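Putative hydrolase (Chloroflexus aurantiacus J-10-fl, PDB 3CMN) is probably a zinc-dependent hydrolase of the zincin-like metallopeptidase family, with no established substrate or reaction. Local coordinates at residues Q136-Q141 with Y157-N162; P161-V166 with D176-I181; E193-V198 with R338-P343. All coordinates share one frame; numbering follows the deposited sequence.

Interaction 1: Q136-Q141 with Y157-N162; sequences QRVLGQ and YFVEPN
Asn162 and Val138 meet through a hydrogen bond from ND2 of Asn162 to O of Val138, 2.7 Å long. The donor lies 19° off the carbonyl plane. ND2 also bonds to Ala135 O, so one NH2 group bridges the carbonyl at the end of helix 120-135 and one in the loop after it, while OD1 accepts from Arg79, which fixes the amide rotation. Leu139 CD1 packs on CB of Asn162 at 3.5 Å. Next along, Val159 N donates to Leu139 O over 2.9 Å. Val138 CG1 touches Val159 CG2 at 3.9 Å, the two side chains crossing at about a right angle.

Beyond the single beta bridge of Gly140 with Phe158, Gln141 sets its CG over one face of the Tyr157 ring. This CG stands 3.6 Å from the ring centroid in a CH-pi contact, with the amide plane turned 42° from the ring. Tyr157 CG sits between the backbone N and the carbonyl carbon (chi1 65°), which brings the ring alongside the loop. A water donates to Gly140 O at 2.7 Å and also bonds Tyr157 OH.

Further out, Asp143 OD1 accepts from Leu139 N and Gly140 N, and Trp82 of helix 79-92 touches Val138 and Val159. Phe158 bonds through its backbone to Phe75 in the parallel strand 73-76, while its side chain packs on helix 174-193.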
loop_
_atom_site.group_PDB
_atom_site.type_symbol
_atom_site.label_atom_id
_atom_site.label_comp_id
_atom_site.label_asym_id
_atom_site.label_seq_id
_atom_site.Cartn_x
_atom_site.Cartn_y
_atom_site.Cartn_z
ATOM N N GLN A 136 8.775 6.132 -11.283
ATOM C CA GLN A 136 8.513 7.561 -11.402
ATOM C C GLN A 136 7.141 7.943 -10.901
ATOM O O GLN A 136 6.711 9.084 -11.039
ATOM C CB GLN A 136 8.658 8.036 -12.843
ATOM C CG GLN A 136 8.475 7.001 -13.897
ATOM C CD GLN A 136 8.563 7.599 -15.283
ATOM O OE1 GLN A 136 7.670 8.338 -15.710
ATOM N NE2 GLN A 136 9.648 7.296 -15.994
ATOM N N ARG A 137 6.460 6.983 -10.294
ATOM C CA ARG A 137 5.131 7.238 -9.797
ATOM C C ARG A 137 4.956 6.880 -8.326
ATOM O O ARG A 137 4.160 7.500 -7.623
ATOM C CB ARG A 137 4.136 6.494 -10.682
ATOM C CG ARG A 137 4.287 6.879 -12.157
ATOM C CD ARG A 137 2.997 6.660 -12.881
ATOM N NE ARG A 137 1.897 7.045 -12.003
ATOM C CZ ARG A 137 0.610 6.817 -12.252
ATOM N NH1 ARG A 137 0.230 6.198 -13.372
ATOM N NH2 ARG A 137 -0.301 7.195 -11.363
ATOM N N VAL A 138 5.717 5.904 -7.850
ATOM C CA VAL A 138 5.611 5.500 -6.458
ATOM C C VAL A 138 6.038 6.654 -5.550
ATOM O O VAL A 138 7.005 7.382 -5.822
ATOM C CB VAL A 138 6.476 4.250 -6.159
ATOM C CG1 VAL A 138 7.963 4.612 -6.198
ATOM C CG2 VAL A 138 6.105 3.675 -4.813
ATOM N N LEU A 139 5.297 6.816 -4.465
ATOM C CA LEU A 139 5.559 7.877 -3.510
ATOM C C LEU A 139 6.177 7.365 -2.217
ATOM O O LEU A 139 6.998 8.046 -1.618
ATOM C CB LEU A 139 4.259 8.636 -3.221
ATOM C CG LEU A 139 3.837 9.880 -4.036
ATOM C CD1 LEU A 139 4.455 9.925 -5.423
ATOM C CD2 LEU A 139 2.311 9.891 -4.104
ATOM N N GLY A 140 5.804 6.161 -1.801
ATOM C CA GLY A 140 6.354 5.621 -0.568
ATOM C C GLY A 140 6.235 4.120 -0.347
ATOM O O GLY A 140 5.841 3.366 -1.231
ATOM N N GLN A 141 6.568 3.704 0.869
ATOM C CA GLN A 141 6.563 2.308 1.283
ATOM C C GLN A 141 5.407 1.377 0.923
ATOM O O GLN A 141 5.634 0.266 0.446
ATOM C CB GLN A 141 6.767 2.228 2.795
ATOM C CG GLN A 141 8.193 2.456 3.241
ATOM C CD GLN A 141 8.786 1.247 3.946
ATOM O OE1 GLN A 141 9.962 1.230 4.273
ATOM N NE2 GLN A 141 7.967 0.233 4.183
ATOM N N TYR A 157 10.364 4.703 4.103
ATOM C CA TYR A 157 11.073 5.478 3.086
ATOM C C TYR A 157 10.074 6.303 2.311
ATOM O O TYR A 157 8.893 5.974 2.250
ATOM C CB TYR A 157 11.902 4.586 2.135
ATOM C CG TYR A 157 11.124 3.619 1.248
ATOM C CD1 TYR A 157 10.341 4.083 0.182
ATOM C CD2 TYR A 157 11.205 2.234 1.455
ATOM C CE1 TYR A 157 9.656 3.192 -0.657
ATOM C CE2 TYR A 157 10.525 1.331 0.616
ATOM C CZ TYR A 157 9.752 1.816 -0.432
ATOM O OH TYR A 157 9.052 0.940 -1.240
ATOM N N PHE A 158 10.560 7.392 1.741
ATOM C CA PHE A 158 9.736 8.298 0.965
ATOM C C PHE A 158 10.513 8.618 -0.296
ATOM O O PHE A 158 11.691 8.941 -0.225
ATOM C CB PHE A 158 9.472 9.585 1.766
ATOM C CG PHE A 158 8.873 9.337 3.133
ATOM C CD1 PHE A 158 9.671 8.969 4.207
ATOM C CD2 PHE A 158 7.495 9.429 3.331
ATOM C CE1 PHE A 158 9.107 8.690 5.463
ATOM C CE2 PHE A 158 6.918 9.153 4.576
ATOM C CZ PHE A 158 7.728 8.782 5.645
ATOM N N VAL A 159 9.878 8.467 -1.440
ATOM C CA VAL A 159 10.538 8.864 -2.679
ATOM C C VAL A 159 10.286 10.337 -2.980
ATOM O O VAL A 159 9.443 10.669 -3.791
ATOM C CB VAL A 159 10.080 7.994 -3.864
ATOM C CG1 VAL A 159 11.014 8.176 -5.050
ATOM C CG2 VAL A 159 10.005 6.531 -3.453
ATOM N N GLU A 160 10.948 11.212 -2.231
ATOM C CA GLU A 160 10.733 12.653 -2.205
ATOM C C GLU A 160 10.597 13.215 -3.615
ATOM O O GLU A 160 9.782 14.150 -3.791
ATOM C CB GLU A 160 11.871 13.352 -1.459
ATOM C CG GLU A 160 11.411 14.444 -0.506
ATOM C CD GLU A 160 11.097 15.745 -1.219
ATOM O OE1 GLU A 160 11.815 16.082 -2.183
ATOM O OE2 GLU A 160 10.133 16.427 -0.812
ATOM N N PRO A 161 11.376 12.802 -4.599
ATOM C CA PRO A 161 11.255 13.394 -5.935
ATOM C C PRO A 161 9.847 13.320 -6.500
ATOM O O PRO A 161 9.335 14.311 -7.017
ATOM C CB PRO A 161 12.266 12.601 -6.762
ATOM C CG PRO A 161 13.344 12.271 -5.752
ATOM C CD PRO A 161 12.524 11.873 -4.531
ATOM N N ASN A 162 9.220 12.149 -6.400
ATOM C CA ASN A 162 7.862 11.981 -6.917
ATOM C C ASN A 162 6.860 12.692 -6.012
ATOM O O ASN A 162 5.846 13.207 -6.481
ATOM C CB ASN A 162 7.504 10.494 -7.043
ATOM C CG ASN A 162 8.470 9.737 -7.936
ATOM O OD1 ASN A 162 9.326 10.340 -8.589
ATOM N ND2 ASN A 162 8.343 8.409 -7.967
HETATM O O HOH W 1 6.389 1.308 -2.868
#

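Interaction 2: P161-V166 with D176-I181; sequences PNIARV and DFRLWI
Ile163 points its side chain at helix 176-181 and meets three residues there. Its CB lies 4.2 Å from Ile181 CD1. From CB the chain forks. CG2 is anti to the backbone N and carries most of the contact. It presses on Ile181 CD1 at 3.3 Å, tighter than usual for two carbons, and the two side chains meet tip to tip. The same methyl touches Phe177 CE2 at 3.9 Å and sits over one face of the Arg178 guanidinium, toward its rim. The other branch, through CG1 to CD1, runs beside Ile181 CD1, with its end 4.1 Å away.

The Phe177 ring turns its edge to the backbone of Ile163, where CE2 is 3.4 Å from Ile163 O. Val166 CG1 meets the same ring at CZ. Ile181 CD1 lies over one face of the ring.

Arg178 stays extended from CG to NE and brings NH2 to 3.3 Å from Ala164 CA. The guanidinium is anchored by a salt bridge to Glu160 and by bonds from NH1 to Gln167 OE1 and Asp174 O.

The axes of segments 161-166 and 176-181 come within 10.6 Å at 129°, between perpendicular and antiparallel; the two helices follow each other in the chain. Tyr48 of helix 41-63 touches Ile163 and Arg178. Val166 packs on helix 283-307, and Phe158 of strand 155-158 touches Ile163 and Ile181.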
loop_
_atom_site.group_PDB
_atom_site.type_symbol
_atom_site.label_atom_id
_atom_site.label_comp_id
_atom_site.label_asym_id
_atom_site.label_seq_id
_atom_site.Cartn_x
_atom_site.Cartn_y
_atom_site.Cartn_z
ATOM N N PRO A 161 11.376 12.802 -4.599
ATOM C CA PRO A 161 11.255 13.394 -5.935
ATOM C C PRO A 161 9.847 13.320 -6.500
ATOM O O PRO A 161 9.335 14.311 -7.017
ATOM C CB PRO A 161 12.266 12.601 -6.762
ATOM C CG PRO A 161 13.344 12.271 -5.752
ATOM C CD PRO A 161 12.524 11.873 -4.531
ATOM N N ASN A 162 9.220 12.149 -6.400
ATOM C CA ASN A 162 7.862 11.981 -6.917
ATOM C C ASN A 162 6.860 12.692 -6.012
ATOM O O ASN A 162 5.846 13.207 -6.481
ATOM C CB ASN A 162 7.504 10.494 -7.043
ATOM C CG ASN A 162 8.470 9.737 -7.936
ATOM O OD1 ASN A 162 9.326 10.340 -8.589
ATOM N ND2 ASN A 162 8.343 8.409 -7.967
ATOM N N ILE A 163 7.151 12.715 -4.720
ATOM C CA ILE A 163 6.300 13.395 -3.751
ATOM C C ILE A 163 6.289 14.901 -4.075
ATOM O O ILE A 163 5.239 15.537 -4.082
ATOM C CB ILE A 163 6.822 13.181 -2.296
ATOM C CG1 ILE A 163 6.760 11.695 -1.935
ATOM C CG2 ILE A 163 5.997 13.998 -1.310
ATOM C CD1 ILE A 163 7.238 11.352 -0.537
ATOM N N ALA A 164 7.471 15.450 -4.352
ATOM C CA ALA A 164 7.619 16.863 -4.683
ATOM C C ALA A 164 6.895 17.199 -5.989
ATOM O O ALA A 164 6.261 18.247 -6.103
ATOM C CB ALA A 164 9.098 17.221 -4.796
ATOM N N ARG A 165 6.981 16.308 -6.970
ATOM C CA ARG A 165 6.328 16.536 -8.248
ATOM C C ARG A 165 4.807 16.505 -8.149
ATOM O O ARG A 165 4.130 17.257 -8.847
ATOM C CB ARG A 165 6.807 15.512 -9.269
ATOM C CG ARG A 165 8.190 15.811 -9.778
ATOM C CD ARG A 165 8.822 14.621 -10.477
ATOM N NE ARG A 165 10.127 14.987 -11.019
ATOM C CZ ARG A 165 11.141 15.442 -10.284
ATOM N NH1 ARG A 165 11.011 15.584 -8.969
ATOM N NH2 ARG A 165 12.280 15.777 -10.872
ATOM N N VAL A 166 4.264 15.645 -7.292
ATOM C CA VAL A 166 2.817 15.579 -7.135
ATOM C C VAL A 166 2.334 16.824 -6.393
ATOM O O VAL A 166 1.375 17.462 -6.805
ATOM C CB VAL A 166 2.371 14.317 -6.347
ATOM C CG1 VAL A 166 0.872 14.356 -6.129
ATOM C CG2 VAL A 166 2.741 13.054 -7.111
ATOM N N ASP A 176 1.872 20.339 4.493
ATOM C CA ASP A 176 0.649 19.556 4.621
ATOM C C ASP A 176 0.618 18.258 3.824
ATOM O O ASP A 176 0.184 17.216 4.335
ATOM C CB ASP A 176 -0.555 20.429 4.271
ATOM C CG ASP A 176 -0.873 21.433 5.361
ATOM O OD1 ASP A 176 0.041 21.795 6.135
ATOM O OD2 ASP A 176 -2.035 21.872 5.441
ATOM N N PHE A 177 1.072 18.310 2.575
ATOM C CA PHE A 177 1.076 17.114 1.752
ATOM C C PHE A 177 2.026 16.042 2.287
ATOM O O PHE A 177 1.689 14.863 2.307
ATOM C CB PHE A 177 1.442 17.446 0.314
ATOM C CG PHE A 177 1.381 16.266 -0.605
ATOM C CD1 PHE A 177 0.258 15.431 -0.620
ATOM C CD2 PHE A 177 2.434 15.988 -1.461
ATOM C CE1 PHE A 177 0.186 14.333 -1.480
ATOM C CE2 PHE A 177 2.380 14.895 -2.327
ATOM C CZ PHE A 177 1.246 14.064 -2.334
ATOM N N ARG A 178 3.207 16.449 2.735
ATOM C CA ARG A 178 4.161 15.484 3.257
ATOM C C ARG A 178 3.754 14.906 4.607
ATOM O O ARG A 178 4.163 13.803 4.954
ATOM C CB ARG A 178 5.561 16.102 3.306
ATOM C CG ARG A 178 6.150 16.238 1.924
ATOM C CD ARG A 178 7.484 16.919 1.949
ATOM N NE ARG A 178 8.022 17.046 0.601
ATOM C CZ ARG A 178 7.520 17.839 -0.334
ATOM N NH1 ARG A 178 6.458 18.591 -0.076
ATOM N NH2 ARG A 178 8.088 17.879 -1.530
ATOM N N LEU A 179 2.959 15.648 5.371
ATOM C CA LEU A 179 2.481 15.131 6.644
ATOM C C LEU A 179 1.357 14.166 6.293
ATOM O O LEU A 179 1.187 13.135 6.932
ATOM C CB LEU A 179 1.943 16.241 7.556
ATOM C CG LEU A 179 1.286 15.720 8.849
ATOM C CD1 LEU A 179 2.312 14.902 9.649
ATOM C CD2 LEU A 179 0.747 16.880 9.685
ATOM N N TRP A 180 0.604 14.511 5.257
ATOM C CA TRP A 180 -0.493 13.683 4.789
ATOM C C TRP A 180 0.080 12.326 4.370
ATOM O O TRP A 180 -0.459 11.276 4.714
ATOM C CB TRP A 180 -1.181 14.344 3.592
ATOM C CG TRP A 180 -2.301 13.527 3.010
ATOM C CD1 TRP A 180 -3.599 13.504 3.427
ATOM C CD2 TRP A 180 -2.215 12.589 1.922
ATOM N NE1 TRP A 180 -4.327 12.617 2.668
ATOM C CE2 TRP A 180 -3.504 12.041 1.738
ATOM C CE3 TRP A 180 -1.173 12.160 1.086
ATOM C CZ2 TRP A 180 -3.785 11.083 0.754
ATOM C CZ3 TRP A 180 -1.453 11.205 0.105
ATOM C CH2 TRP A 180 -2.750 10.680 -0.049
ATOM N N ILE A 181 1.183 12.372 3.633
ATOM C CA ILE A 181 1.866 11.183 3.147
ATOM C C ILE A 181 2.447 10.350 4.274
ATOM O O ILE A 181 2.372 9.125 4.259
ATOM C CB ILE A 181 2.983 11.577 2.159
ATOM C CG1 ILE A 181 2.344 11.909 0.810
ATOM C CG2 ILE A 181 4.004 10.459 2.017
ATOM C CD1 ILE A 181 3.299 12.476 -0.185
#

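Interaction 3: E193-V198 with R338-P343; sequences EAYPWV and RVWERP
Tyr195 and Trp340 form an offset stack. The Tyr195 ring and the five-membered ring of Trp340 are almost parallel, with planes at 3° and centroids 4.1 Å apart. Tyr195 CE1 lies over the indole, 3.4 Å from Trp340 CD2. In return, CB of Trp340 makes a CH-pi contact over the face of the tyrosine ring. The opposite face of that ring carries Ala194 CB, and Val339 CG1 lies over the far face of the Trp340 indole. Each ring is therefore held between two layers.

One hydrogen bond joins the segments. Trp197 NE1 donates to Trp340 O over 2.9 Å, with an N-H...O angle of 155°. The oxygen lies close to the indole plane, but the donor stands well above the carbonyl plane.

CH-pi contacts cover one face of the Trp197 indole. Arg342 CA sits 3.9 Å from the centroid of the five-membered ring, and Pro343 CD lies over the six-membered ring at the same distance from its centroid. Pro343 CG reaches Trp197 CE3 at 3.3 Å. Val198 CG2 lies over the opposite face. Trp197 CG is placed between the backbone N and the carbonyl carbon (chi1 61°), which turns the indole across to the 338-343 loop. A leucine here would probably leave Trp340 O without this donor and open a gap under Arg342 and Pro343.

Apolar packing completes the contact, with Val198 CG2 near Trp340 CZ3. Tyr267 of helix 248-279 meets the Trp340 ring edge-to-face. This is an aromatic and proline cluster that fastens the turn between helices 174-193 and 197-210 to the loop between helices 333-336 and 349-353. It is structural packing within the mostly helical fold.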
loop_
_atom_site.group_PDB
_atom_site.type_symbol
_atom_site.label_atom_id
_atom_site.label_comp_id
_atom_site.label_asym_id
_atom_site.label_seq_id
_atom_site.Cartn_x
_atom_site.Cartn_y
_atom_site.Cartn_z
ATOM N N GLU A 193 1.625 -4.404 10.124
ATOM C CA GLU A 193 2.488 -4.926 11.178
ATOM C C GLU A 193 1.942 -4.960 12.600
ATOM O O GLU A 193 2.434 -5.726 13.421
ATOM C CB GLU A 193 3.813 -4.157 11.153
ATOM C CG GLU A 193 4.459 -4.146 9.769
ATOM C CD GLU A 193 5.558 -3.104 9.628
ATOM O OE1 GLU A 193 5.288 -1.922 9.921
ATOM O OE2 GLU A 193 6.687 -3.460 9.220
ATOM N N ALA A 194 0.938 -4.145 12.907
ATOM C CA ALA A 194 0.385 -4.130 14.261
ATOM C C ALA A 194 -0.418 -5.405 14.566
ATOM O O ALA A 194 -0.618 -5.752 15.724
ATOM C CB ALA A 194 -0.484 -2.881 14.461
ATOM N N TYR A 195 -0.884 -6.090 13.523
ATOM C CA TYR A 195 -1.634 -7.332 13.667
ATOM C C TYR A 195 -0.779 -8.367 12.960
ATOM O O TYR A 195 -0.771 -8.442 11.745
ATOM C CB TYR A 195 -2.995 -7.201 12.988
ATOM C CG TYR A 195 -3.645 -5.866 13.269
ATOM C CD1 TYR A 195 -3.611 -4.845 12.321
ATOM C CD2 TYR A 195 -4.209 -5.588 14.517
ATOM C CE1 TYR A 195 -4.115 -3.576 12.608
ATOM C CE2 TYR A 195 -4.715 -4.322 14.820
ATOM C CZ TYR A 195 -4.660 -3.316 13.856
ATOM O OH TYR A 195 -5.140 -2.047 14.134
ATOM N N PRO A 196 -0.033 -9.177 13.721
ATOM C CA PRO A 196 0.853 -10.213 13.167
ATOM C C PRO A 196 0.274 -11.166 12.121
ATOM O O PRO A 196 0.993 -11.608 11.224
ATOM C CB PRO A 196 1.344 -10.946 14.412
ATOM C CG PRO A 196 1.371 -9.849 15.436
ATOM C CD PRO A 196 0.043 -9.166 15.192
ATOM N N TRP A 197 -1.010 -11.487 12.222
ATOM C CA TRP A 197 -1.601 -12.400 11.247
ATOM C C TRP A 197 -1.752 -11.853 9.822
ATOM O O TRP A 197 -1.844 -12.623 8.866
ATOM C CB TRP A 197 -2.975 -12.875 11.715
ATOM C CG TRP A 197 -3.987 -11.782 11.892
ATOM C CD1 TRP A 197 -4.328 -11.170 13.065
ATOM C CD2 TRP A 197 -4.858 -11.230 10.886
ATOM N NE1 TRP A 197 -5.362 -10.289 12.855
ATOM C CE2 TRP A 197 -5.708 -10.305 11.531
ATOM C CE3 TRP A 197 -5.002 -11.429 9.506
ATOM C CZ2 TRP A 197 -6.688 -9.583 10.847
ATOM C CZ3 TRP A 197 -5.972 -10.716 8.829
ATOM C CH2 TRP A 197 -6.808 -9.801 9.502
ATOM N N VAL A 198 -1.772 -10.537 9.667
ATOM C CA VAL A 198 -1.992 -9.981 8.343
ATOM C C VAL A 198 -1.032 -10.456 7.252
ATOM O O VAL A 198 -1.480 -10.893 6.198
ATOM C CB VAL A 198 -2.049 -8.433 8.388
ATOM C CG1 VAL A 198 -2.394 -7.877 6.997
ATOM C CG2 VAL A 198 -3.128 -7.992 9.378
ATOM N N ARG A 338 -12.854 -4.812 15.233
ATOM C CA ARG A 338 -12.926 -6.264 15.326
ATOM C C ARG A 338 -12.439 -6.948 14.051
ATOM O O ARG A 338 -12.076 -8.129 14.059
ATOM C CB ARG A 338 -14.356 -6.705 15.622
ATOM C CG ARG A 338 -14.799 -6.402 17.028
ATOM C CD ARG A 338 -16.204 -6.887 17.206
ATOM N NE ARG A 338 -16.724 -6.580 18.526
ATOM C CZ ARG A 338 -17.919 -6.974 18.950
ATOM N NH1 ARG A 338 -18.698 -7.688 18.146
ATOM N NH2 ARG A 338 -18.336 -6.649 20.166
ATOM N N VAL A 339 -12.434 -6.202 12.955
ATOM C CA VAL A 339 -11.981 -6.748 11.687
ATOM C C VAL A 339 -10.489 -7.142 11.771
ATOM O O VAL A 339 -10.019 -7.945 10.975
ATOM C CB VAL A 339 -12.217 -5.708 10.542
ATOM C CG1 VAL A 339 -11.159 -4.585 10.591
ATOM C CG2 VAL A 339 -12.238 -6.403 9.205
ATOM N N TRP A 340 -9.770 -6.592 12.760
ATOM C CA TRP A 340 -8.331 -6.845 12.960
ATOM C C TRP A 340 -7.979 -7.979 13.930
ATOM O O TRP A 340 -6.803 -8.198 14.230
ATOM C CB TRP A 340 -7.624 -5.577 13.482
ATOM C CG TRP A 340 -7.620 -4.414 12.543
ATOM C CD1 TRP A 340 -8.165 -3.179 12.766
ATOM C CD2 TRP A 340 -7.063 -4.375 11.220
ATOM N NE1 TRP A 340 -7.989 -2.377 11.663
ATOM C CE2 TRP A 340 -7.317 -3.084 10.698
ATOM C CE3 TRP A 340 -6.377 -5.306 10.420
ATOM C CZ2 TRP A 340 -6.914 -2.699 9.416
ATOM C CZ3 TRP A 340 -5.976 -4.922 9.142
ATOM C CH2 TRP A 340 -6.249 -3.627 8.652
ATOM N N GLU A 341 -8.982 -8.679 14.445
ATOM C CA GLU A 341 -8.720 -9.758 15.389
ATOM C C GLU A 341 -8.246 -11.036 14.730
ATOM O O GLU A 341 -7.476 -11.782 15.321
ATOM C CB GLU A 341 -9.967 -10.053 16.215
ATOM C CG GLU A 341 -10.404 -8.886 17.076
ATOM C CD GLU A 341 -11.714 -9.132 17.789
ATOM O OE1 GLU A 341 -12.726 -9.390 17.109
ATOM O OE2 GLU A 341 -11.735 -9.065 19.035
ATOM N N ARG A 342 -8.695 -11.272 13.499
ATOM C CA ARG A 342 -8.350 -12.486 12.768
ATOM C C ARG A 342 -8.798 -12.392 11.300
ATOM O O ARG A 342 -9.652 -11.575 10.955
ATOM C CB ARG A 342 -9.034 -13.682 13.448
ATOM C CG ARG A 342 -10.572 -13.658 13.387
ATOM C CD ARG A 342 -11.233 -14.766 14.243
ATOM N NE ARG A 342 -10.927 -14.622 15.666
ATOM C CZ ARG A 342 -9.862 -15.145 16.273
ATOM N NH1 ARG A 342 -8.990 -15.872 15.591
ATOM N NH2 ARG A 342 -9.646 -14.902 17.564
ATOM N N PRO A 343 -8.231 -13.238 10.420
ATOM C CA PRO A 343 -8.601 -13.215 8.999
ATOM C C PRO A 343 -10.089 -13.443 8.799
ATOM O O PRO A 343 -10.708 -12.881 7.892
ATOM C CB PRO A 343 -7.772 -14.352 8.399
ATOM C CG PRO A 343 -6.541 -14.358 9.246
ATOM C CD PRO A 343 -7.109 -14.166 10.651
#

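From the N terminus, interaction 1 comes first. It closes the loop between helix 120-135 and strand 155-158. Interaction 2 follows directly, sharing Pro161 and Asn162, and closes the short turn between helices 160-169 and 174-193. The two touch, among other places at the Glu160-Arg178 salt bridge. Helix 174-193 carries an HExxH pattern, consistent with a zincin-like active site, though no metal is bound to it here. Interaction 3 starts at the end of this helix. It closes a far longer, largely helical span. Its centre lies about 27 Å from that of interaction 1 and about 29 Å from that of interaction 2, on the opposite side of the chain's centre. The three neither nest nor cross.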